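Local coordinates for protein ribonucleoside-diphosphate reductase (Pseudomonas aeruginosa, PDB 5IM3) that probably catalyses the reduction of ribonucleoside diphosphates to the deoxyribonucleotide precursors of DNA, and binds dATP as an allosterically regulated enzyme with ATP cones, at residues Asn763-Pro771 against Arg866-Ser875; Thr365-Cys373 against Val637-Val645. One frame throughout, in Å; residues are numbered along the deposited sequence.

Contact 1: Asn763-Pro771 against Arg866-Ser875; sequences NSNIMAIAP and RQKWIDQAQS
The carboxylate of Asp871 grips two successive peptide N-H groups of the facing loop, OD2 taking Ile766 N at 2.7 Å and OD1 taking Met767 N at 2.9 Å. Both approach on the syn side, the first 24° out of the carboxylate plane, a chi1 of 42° turning the group onto these peptides. This side-chain-to-backbone bridge joins two loops of the ten-stranded alpha-beta barrel domain, the one before helix 773-779 and the one that follows helix 856-866. Farther along, the backbones meet in a single beta bridge between Ile769 and Gln874: Ile769 N donates to Ala873 O at 3.3 Å, and Ser875 N returns a nearly straight bond to Ile769 O at 2.8 Å. Beside the bridge, CD1 of Ile769 packs on CD1 of Ile870 at 3.5 Å, the two side chains crossing at about a right angle. Met767 CB rests against CG2 of the same Ile870, and its side chain touches Met689 of helix 679-707. The Gln874 side chain runs alongside that of Ile769, and its OE1 receives NE of Arg866 at 3.1 Å within the guanidinium plane. A water 2.8 Å from Asn765 OD1 and 2.7 Å from Asp871 O links the two segments.

Contact 2: Thr365-Cys373 against Val637-Val645; sequences TLRPQLSSC and VIDINYYSV
Asn641 OD1 accepts two consecutive backbone N-H groups of the opposing loop, Leu370 N at 2.7 Å and Ser371 N at 3.0 Å. The residue is the first to leave helical geometry after helix 620-640, so this joins a helix C-terminus to the loop leading into strand 373-377 of the barrel domain. The two donors reach the oxygen differently: Leu370 N lies nearly in line with the C=O bond, whereas Ser371 N stands 43° above the carbonyl plane. With CG anti to the backbone N (chi1 -168°), the Asn641 amide extends to the loop, and the next residue adds a nearly straight bond from Tyr642 N to Pro368 O, 2.9 Å long. Around these bonds, Leu370 CD1 rests on Ile640 CB at 3.6 Å and Leu370 CB on Val637 CG1. Pro368 CG also reaches Ile640 CG2. Nearer the surface, Arg367 lies extended over one face of the Tyr642 ring, its CD 3.7 Å from the ring centroid in a CH-pi contact and its side chain about 8 Å from a bound dATP. In the second shell, Ser371 OG is hydrogen-bonded to Asn603 of strand 600-608, and Leu370 O accepts from Thr359 OG1. Asn641 ND2 lies over one face of the Tyr643 ring, whose OH donates in the carbonyl plane to a lone pair of Ile638 O, 2.7 Å away.

In the fold
From the N terminus, the chain passes helix 357-362 and enters the loop 365-373, which runs into strand 373-377; Cys373 there forms a disulfide with Cys602 of strand 600-608. After a long excursion through much of the barrel, helix 620-640 ends against that loop, so contact 2 closes a span of 263 residues near a bound dATP. Contact 1 follows in series, neither nested in contact 2 nor crossing it: the loop before helix 773-779 is met again, 94 residues on, by the loop between helix 856-866 and strand 878-881. The contact centres lie 22 Å apart. Arg656 spans the two, its guanidinium in a salt bridge with Asp639 and its backbone O accepting from Asn763 ND2.

Contact 1: Asn763-Pro771 against Arg866-Ser875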
loop_
_atom_site.group_PDB
_atom_site.type_symbol
_atom_site.label_atom_id
_atom_site.label_comp_id
_atom_site.label_asym_id
_atom_site.label_seq_id
_atom_site.Cartn_x
_atom_site.Cartn_y
_atom_site.Cartn_z
ATOM N N ASN A 763 -2.919 38.983 -43.834
ATOM C CA ASN A 763 -2.275 38.096 -42.876
ATOM C C ASN A 763 -2.730 36.658 -43.092
ATOM O O ASN A 763 -3.929 36.396 -43.224
ATOM C CB ASN A 763 -2.593 38.540 -41.445
ATOM C CG ASN A 763 -2.334 40.015 -41.221
ATOM O OD1 ASN A 763 -3.253 40.836 -41.259
ATOM N ND2 ASN A 763 -1.075 40.362 -40.985
ATOM N N SER A 764 -1.769 35.730 -43.111
ATOM C CA SER A 764 -2.089 34.321 -43.329
ATOM C C SER A 764 -2.843 33.725 -42.149
ATOM O O SER A 764 -3.701 32.855 -42.338
ATOM C CB SER A 764 -0.808 33.521 -43.584
ATOM O OG SER A 764 0.082 33.622 -42.486
ATOM N N ASN A 765 -2.527 34.165 -40.936
ATOM C CA ASN A 765 -3.232 33.761 -39.732
ATOM C C ASN A 765 -3.515 35.011 -38.911
ATOM O O ASN A 765 -2.719 35.956 -38.906
ATOM C CB ASN A 765 -2.417 32.745 -38.908
ATOM C CG ASN A 765 -2.346 31.371 -39.565
ATOM O OD1 ASN A 765 -3.121 30.472 -39.234
ATOM N ND2 ASN A 765 -1.409 31.203 -40.495
ATOM N N ILE A 766 -4.659 35.017 -38.224
ATOM C CA ILE A 766 -5.153 36.200 -37.527
ATOM C C ILE A 766 -5.211 35.984 -36.020
ATOM O O ILE A 766 -4.773 36.838 -35.242
ATOM C CB ILE A 766 -6.539 36.629 -38.056
ATOM C CG1 ILE A 766 -6.612 36.588 -39.586
ATOM C CG2 ILE A 766 -6.857 38.029 -37.558
ATOM C CD1 ILE A 766 -5.845 37.673 -40.264
ATOM N N MET A 767 -5.772 34.858 -35.585
ATOM C CA MET A 767 -6.210 34.690 -34.207
ATOM C C MET A 767 -5.487 33.540 -33.521
ATOM O O MET A 767 -5.228 32.497 -34.128
ATOM C CB MET A 767 -7.712 34.443 -34.158
ATOM C CG MET A 767 -8.517 35.508 -34.868
ATOM S SD MET A 767 -10.181 34.946 -35.213
ATOM C CE MET A 767 -10.859 34.940 -33.556
ATOM N N ALA A 768 -5.181 33.748 -32.242
ATOM C CA ALA A 768 -4.627 32.714 -31.380
ATOM C C ALA A 768 -4.789 33.185 -29.944
ATOM O O ALA A 768 -4.490 34.344 -29.640
ATOM C CB ALA A 768 -3.154 32.447 -31.702
ATOM N N ILE A 769 -5.270 32.303 -29.074
ATOM C CA ILE A 769 -5.491 32.630 -27.669
ATOM C C ILE A 769 -4.308 32.071 -26.888
ATOM O O ILE A 769 -4.215 30.866 -26.645
ATOM C CB ILE A 769 -6.826 32.084 -27.154
ATOM C CG1 ILE A 769 -7.988 32.677 -27.954
ATOM C CG2 ILE A 769 -6.996 32.408 -25.671
ATOM C CD1 ILE A 769 -9.350 32.097 -27.582
ATOM N N ALA A 770 -3.411 32.954 -26.489
ATOM C CA ALA A 770 -2.214 32.625 -25.741
ATOM C C ALA A 770 -2.389 32.979 -24.274
ATOM O O ALA A 770 -3.293 33.739 -23.912
ATOM C CB ALA A 770 -1.013 33.385 -26.311
ATOM N N PRO A 771 -1.548 32.441 -23.392
ATOM C CA PRO A 771 -1.573 32.893 -21.997
ATOM C C PRO A 771 -1.292 34.386 -21.919
ATOM O O PRO A 771 -0.639 34.962 -22.792
ATOM C CB PRO A 771 -0.465 32.068 -21.332
ATOM C CG PRO A 771 -0.318 30.860 -22.209
ATOM C CD PRO A 771 -0.577 31.355 -23.596
ATOM N N ARG A 866 -15.024 27.912 -29.495
ATOM C CA ARG A 866 -14.123 29.001 -29.850
ATOM C C ARG A 866 -13.232 28.601 -31.018
ATOM O O ARG A 866 -12.960 29.414 -31.908
ATOM C CB ARG A 866 -13.281 29.408 -28.640
ATOM C CG ARG A 866 -14.046 30.224 -27.608
ATOM C CD ARG A 866 -13.125 30.742 -26.514
ATOM N NE ARG A 866 -12.581 29.646 -25.717
ATOM C CZ ARG A 866 -13.093 29.220 -24.566
ATOM N NH1 ARG A 866 -14.166 29.802 -24.045
ATOM N NH2 ARG A 866 -12.523 28.207 -23.929
ATOM N N GLN A 867 -12.796 27.339 -31.043
ATOM C CA GLN A 867 -11.900 26.861 -32.088
ATOM C C GLN A 867 -12.557 26.838 -33.462
ATOM O O GLN A 867 -11.851 26.735 -34.469
ATOM C CB GLN A 867 -11.392 25.459 -31.737
ATOM C CG GLN A 867 -10.248 24.963 -32.614
ATOM C CD GLN A 867 -9.072 25.920 -32.640
ATOM O OE1 GLN A 867 -8.318 26.020 -31.673
ATOM N NE2 GLN A 867 -8.913 26.634 -33.749
ATOM N N LYS A 868 -13.886 26.926 -33.533
ATOM C CA LYS A 868 -14.545 26.948 -34.835
ATOM C C LYS A 868 -14.203 28.208 -35.609
ATOM O O LYS A 868 -14.243 28.209 -36.844
ATOM C CB LYS A 868 -16.055 26.864 -34.672
ATOM C CG LYS A 868 -16.519 25.822 -33.689
ATOM C CD LYS A 868 -18.034 25.701 -33.690
ATOM C CE LYS A 868 -18.730 27.038 -33.452
ATOM N NZ LYS A 868 -20.209 26.911 -33.513
ATOM N N TRP A 869 -13.886 29.290 -34.903
ATOM C CA TRP A 869 -13.662 30.584 -35.519
ATOM C C TRP A 869 -12.197 30.987 -35.549
ATOM O O TRP A 869 -11.840 31.917 -36.279
ATOM C CB TRP A 869 -14.473 31.649 -34.772
ATOM C CG TRP A 869 -15.891 31.226 -34.529
ATOM C CD1 TRP A 869 -16.439 30.825 -33.343
ATOM C CD2 TRP A 869 -16.939 31.143 -35.502
ATOM N NE1 TRP A 869 -17.764 30.507 -33.517
ATOM C CE2 TRP A 869 -18.094 30.691 -34.834
ATOM C CE3 TRP A 869 -17.012 31.409 -36.871
ATOM C CZ2 TRP A 869 -19.310 30.505 -35.488
ATOM C CZ3 TRP A 869 -18.220 31.224 -37.520
ATOM C CH2 TRP A 869 -19.351 30.775 -36.828
ATOM N N ILE A 870 -11.346 30.313 -34.788
ATOM C CA ILE A 870 -9.933 30.649 -34.700
ATOM C C ILE A 870 -9.185 29.877 -35.780
ATOM O O ILE A 870 -9.396 28.669 -35.953
ATOM C CB ILE A 870 -9.391 30.328 -33.296
ATOM C CG1 ILE A 870 -10.146 31.154 -32.247
ATOM C CG2 ILE A 870 -7.892 30.590 -33.213
ATOM C CD1 ILE A 870 -9.864 30.758 -30.813
ATOM N N ASP A 871 -8.320 30.575 -36.522
ATOM C CA ASP A 871 -7.548 29.902 -37.563
ATOM C C ASP A 871 -6.332 29.175 -37.001
ATOM O O ASP A 871 -5.904 28.174 -37.581
ATOM C CB ASP A 871 -7.117 30.891 -38.657
ATOM C CG ASP A 871 -6.647 32.224 -38.106
ATOM O OD1 ASP A 871 -6.477 32.349 -36.877
ATOM O OD2 ASP A 871 -6.448 33.154 -38.912
ATOM N N GLN A 872 -5.777 29.632 -35.886
ATOM C CA GLN A 872 -4.704 28.926 -35.195
ATOM C C GLN A 872 -5.318 28.094 -34.065
ATOM O O GLN A 872 -6.265 27.352 -34.343
ATOM C CB GLN A 872 -3.634 29.923 -34.753
ATOM C CG GLN A 872 -3.083 30.786 -35.873
ATOM C CD GLN A 872 -1.714 31.349 -35.546
ATOM O OE1 GLN A 872 -0.776 30.605 -35.255
ATOM N NE2 GLN A 872 -1.594 32.668 -35.587
ATOM N N ALA A 873 -4.840 28.170 -32.828
ATOM C CA ALA A 873 -5.343 27.329 -31.745
ATOM C C ALA A 873 -5.510 28.198 -30.500
ATOM O O ALA A 873 -5.598 29.429 -30.576
ATOM C CB ALA A 873 -4.407 26.131 -31.529
ATOM N N GLN A 874 -5.568 27.559 -29.330
ATOM C CA GLN A 874 -5.709 28.271 -28.068
ATOM C C GLN A 874 -5.068 27.459 -26.953
ATOM O O GLN A 874 -5.225 26.236 -26.896
ATOM C CB GLN A 874 -7.185 28.545 -27.744
ATOM C CG GLN A 874 -8.073 27.316 -27.762
ATOM C CD GLN A 874 -9.551 27.661 -27.789
ATOM O OE1 GLN A 874 -10.061 28.354 -26.905
ATOM N NE2 GLN A 874 -10.248 27.181 -28.813
ATOM N N SER A 875 -4.344 28.149 -26.072
ATOM C CA SER A 875 -3.723 27.498 -24.923
ATOM C C SER A 875 -4.796 27.100 -23.919
ATOM O O SER A 875 -5.471 27.962 -23.345
ATOM C CB SER A 875 -2.704 28.430 -24.276
ATOM O OG SER A 875 -1.696 28.780 -25.197
HETATM O O HOH W 1 -3.524 27.736 -38.841
#

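Contact 2: Thr365-Cys373 against Val637-Val645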
loop_
_atom_site.group_PDB
_atom_site.type_symbol
_atom_site.label_atom_id
_atom_site.label_comp_id
_atom_site.label_asym_id
_atom_site.label_seq_id
_atom_site.Cartn_x
_atom_site.Cartn_y
_atom_site.Cartn_z
ATOM N N THR A 365 12.489 51.185 -28.726
ATOM C CA THR A 365 13.901 51.083 -28.381
ATOM C C THR A 365 14.698 50.587 -29.582
ATOM O O THR A 365 14.145 50.084 -30.564
ATOM C CB THR A 365 14.119 50.129 -27.198
ATOM O OG1 THR A 365 13.911 48.779 -27.627
ATOM C CG2 THR A 365 13.165 50.445 -26.052
ATOM N N LEU A 366 16.018 50.721 -29.481
ATOM C CA LEU A 366 16.906 50.301 -30.558
ATOM C C LEU A 366 16.813 48.797 -30.786
ATOM O O LEU A 366 16.752 48.011 -29.836
ATOM C CB LEU A 366 18.348 50.693 -30.232
ATOM C CG LEU A 366 18.647 52.193 -30.225
ATOM C CD1 LEU A 366 19.941 52.473 -29.475
ATOM C CD2 LEU A 366 18.729 52.727 -31.646
ATOM N N ARG A 367 16.818 48.401 -32.064
ATOM C CA ARG A 367 16.705 47.010 -32.490
ATOM C C ARG A 367 15.667 46.295 -31.636
ATOM O O ARG A 367 16.018 45.462 -30.792
ATOM C CB ARG A 367 18.065 46.310 -32.412
ATOM C CG ARG A 367 19.128 46.992 -33.265
ATOM C CD ARG A 367 20.254 46.050 -33.676
ATOM N NE ARG A 367 20.934 46.525 -34.882
ATOM C CZ ARG A 367 21.862 45.841 -35.549
ATOM N NH1 ARG A 367 22.242 44.639 -35.136
ATOM N NH2 ARG A 367 22.415 46.363 -36.636
ATOM N N PRO A 368 14.382 46.594 -31.834
ATOM C CA PRO A 368 13.351 46.109 -30.906
ATOM C C PRO A 368 12.972 44.660 -31.178
ATOM O O PRO A 368 12.596 44.300 -32.296
ATOM C CB PRO A 368 12.171 47.048 -31.173
ATOM C CG PRO A 368 12.344 47.460 -32.606
ATOM C CD PRO A 368 13.823 47.455 -32.891
ATOM N N GLN A 369 13.064 43.832 -30.143
ATOM C CA GLN A 369 12.546 42.467 -30.192
ATOM C C GLN A 369 11.072 42.521 -29.804
ATOM O O GLN A 369 10.711 42.435 -28.628
ATOM C CB GLN A 369 13.346 41.558 -29.268
ATOM C CG GLN A 369 12.887 40.112 -29.259
ATOM C CD GLN A 369 13.786 39.203 -30.070
ATOM O OE1 GLN A 369 14.523 39.652 -30.956
ATOM N NE2 GLN A 369 13.734 37.910 -29.765
ATOM N N LEU A 370 10.206 42.663 -30.811
ATOM C CA LEU A 370 8.770 42.786 -30.585
ATOM C C LEU A 370 8.053 41.446 -30.510
ATOM O O LEU A 370 6.945 41.382 -29.964
ATOM C CB LEU A 370 8.134 43.633 -31.693
ATOM C CG LEU A 370 8.683 45.056 -31.823
ATOM C CD1 LEU A 370 7.953 45.807 -32.921
ATOM C CD2 LEU A 370 8.583 45.805 -30.505
ATOM N N SER A 371 8.651 40.383 -31.043
ATOM C CA SER A 371 8.094 39.043 -30.966
ATOM C C SER A 371 9.170 38.103 -30.448
ATOM O O SER A 371 10.332 38.197 -30.856
ATOM C CB SER A 371 7.589 38.565 -32.331
ATOM O OG SER A 371 6.639 39.469 -32.867
ATOM N N SER A 372 8.783 37.196 -29.549
ATOM C CA SER A 372 9.755 36.319 -28.907
ATOM C C SER A 372 9.274 34.871 -28.859
ATOM O O SER A 372 9.637 34.126 -27.944
ATOM C CB SER A 372 10.071 36.814 -27.494
ATOM O OG SER A 372 8.919 36.766 -26.670
ATOM N N CYS A 373 8.469 34.462 -29.845
ATOM C CA CYS A 373 7.867 33.133 -29.922
ATOM C C CYS A 373 8.153 32.553 -31.300
ATOM O O CYS A 373 7.844 33.190 -32.312
ATOM C CB CYS A 373 6.351 33.215 -29.672
ATOM S SG CYS A 373 5.322 31.750 -30.108
ATOM N N VAL A 637 3.914 45.164 -36.177
ATOM C CA VAL A 637 4.954 44.451 -35.439
ATOM C C VAL A 637 5.874 43.705 -36.396
ATOM O O VAL A 637 7.087 43.617 -36.175
ATOM C CB VAL A 637 4.317 43.500 -34.408
ATOM C CG1 VAL A 637 5.316 42.439 -33.952
ATOM C CG2 VAL A 637 3.803 44.285 -33.216
ATOM N N ILE A 638 5.309 43.161 -37.476
ATOM C CA ILE A 638 6.089 42.363 -38.418
ATOM C C ILE A 638 7.203 43.196 -39.035
ATOM O O ILE A 638 8.343 42.737 -39.171
ATOM C CB ILE A 638 5.165 41.775 -39.501
ATOM C CG1 ILE A 638 3.961 41.071 -38.848
ATOM C CG2 ILE A 638 5.961 40.868 -40.443
ATOM C CD1 ILE A 638 3.877 39.601 -39.083
ATOM N N ASP A 639 6.888 44.430 -39.431
ATOM C CA ASP A 639 7.856 45.276 -40.118
ATOM C C ASP A 639 8.879 45.881 -39.167
ATOM O O ASP A 639 10.040 46.061 -39.551
ATOM C CB ASP A 639 7.132 46.394 -40.866
ATOM C CG ASP A 639 6.138 45.870 -41.882
ATOM O OD1 ASP A 639 6.383 44.790 -42.458
ATOM O OD2 ASP A 639 5.111 46.542 -42.106
ATOM N N ILE A 640 8.472 46.205 -37.940
ATOM C CA ILE A 640 9.373 46.877 -37.009
ATOM C C ILE A 640 10.301 45.881 -36.327
ATOM O O ILE A 640 11.427 46.230 -35.953
ATOM C CB ILE A 640 8.563 47.675 -35.973
ATOM C CG1 ILE A 640 7.500 48.537 -36.665
ATOM C CG2 ILE A 640 9.482 48.535 -35.127
ATOM C CD1 ILE A 640 8.038 49.401 -37.788
ATOM N N ASN A 641 9.852 44.643 -36.157
ATOM C CA ASN A 641 10.612 43.657 -35.403
ATOM C C ASN A 641 12.017 43.496 -35.973
ATOM O O ASN A 641 12.195 43.361 -37.188
ATOM C CB ASN A 641 9.868 42.324 -35.421
ATOM C CG ASN A 641 10.422 41.331 -34.426
ATOM O OD1 ASN A 641 10.312 41.522 -33.215
ATOM N ND2 ASN A 641 11.012 40.259 -34.931
ATOM N N TYR A 642 13.017 43.529 -35.094
ATOM C CA TYR A 642 14.397 43.281 -35.489
ATOM C C TYR A 642 14.664 41.781 -35.457
ATOM O O TYR A 642 14.416 41.121 -34.444
ATOM C CB TYR A 642 15.382 44.011 -34.576
ATOM C CG TYR A 642 16.824 43.700 -34.920
ATOM C CD1 TYR A 642 17.438 44.291 -36.016
ATOM C CD2 TYR A 642 17.562 42.800 -34.160
ATOM C CE1 TYR A 642 18.751 44.003 -36.341
ATOM C CE2 TYR A 642 18.877 42.504 -34.478
ATOM C CZ TYR A 642 19.464 43.106 -35.569
ATOM O OH TYR A 642 20.772 42.818 -35.887
ATOM N N TYR A 643 15.174 41.250 -36.563
ATOM C CA TYR A 643 15.321 39.813 -36.748
ATOM C C TYR A 643 16.779 39.402 -36.601
ATOM O O TYR A 643 17.663 39.973 -37.250
ATOM C CB TYR A 643 14.786 39.394 -38.117
ATOM C CG TYR A 643 13.301 39.631 -38.267
ATOM C CD1 TYR A 643 12.386 38.671 -37.861
ATOM C CD2 TYR A 643 12.815 40.817 -38.812
ATOM C CE1 TYR A 643 11.033 38.874 -37.993
ATOM C CE2 TYR A 643 11.456 41.034 -38.949
ATOM C CZ TYR A 643 10.566 40.058 -38.533
ATOM O OH TYR A 643 9.207 40.254 -38.657
ATOM N N SER A 644 17.018 38.400 -35.753
ATOM C CA SER A 644 18.351 37.858 -35.519
ATOM C C SER A 644 18.710 36.765 -36.518
ATOM O O SER A 644 19.832 36.745 -37.033
ATOM C CB SER A 644 18.447 37.294 -34.096
ATOM O OG SER A 644 18.131 38.276 -33.123
ATOM N N VAL A 645 17.785 35.849 -36.788
ATOM C CA VAL A 645 18.026 34.759 -37.729
ATOM C C VAL A 645 17.251 35.043 -39.011
ATOM O O VAL A 645 16.078 35.441 -38.952
ATOM C CB VAL A 645 17.636 33.400 -37.127
ATOM C CG1 VAL A 645 18.321 33.204 -35.780
ATOM C CG2 VAL A 645 16.130 33.278 -36.980
#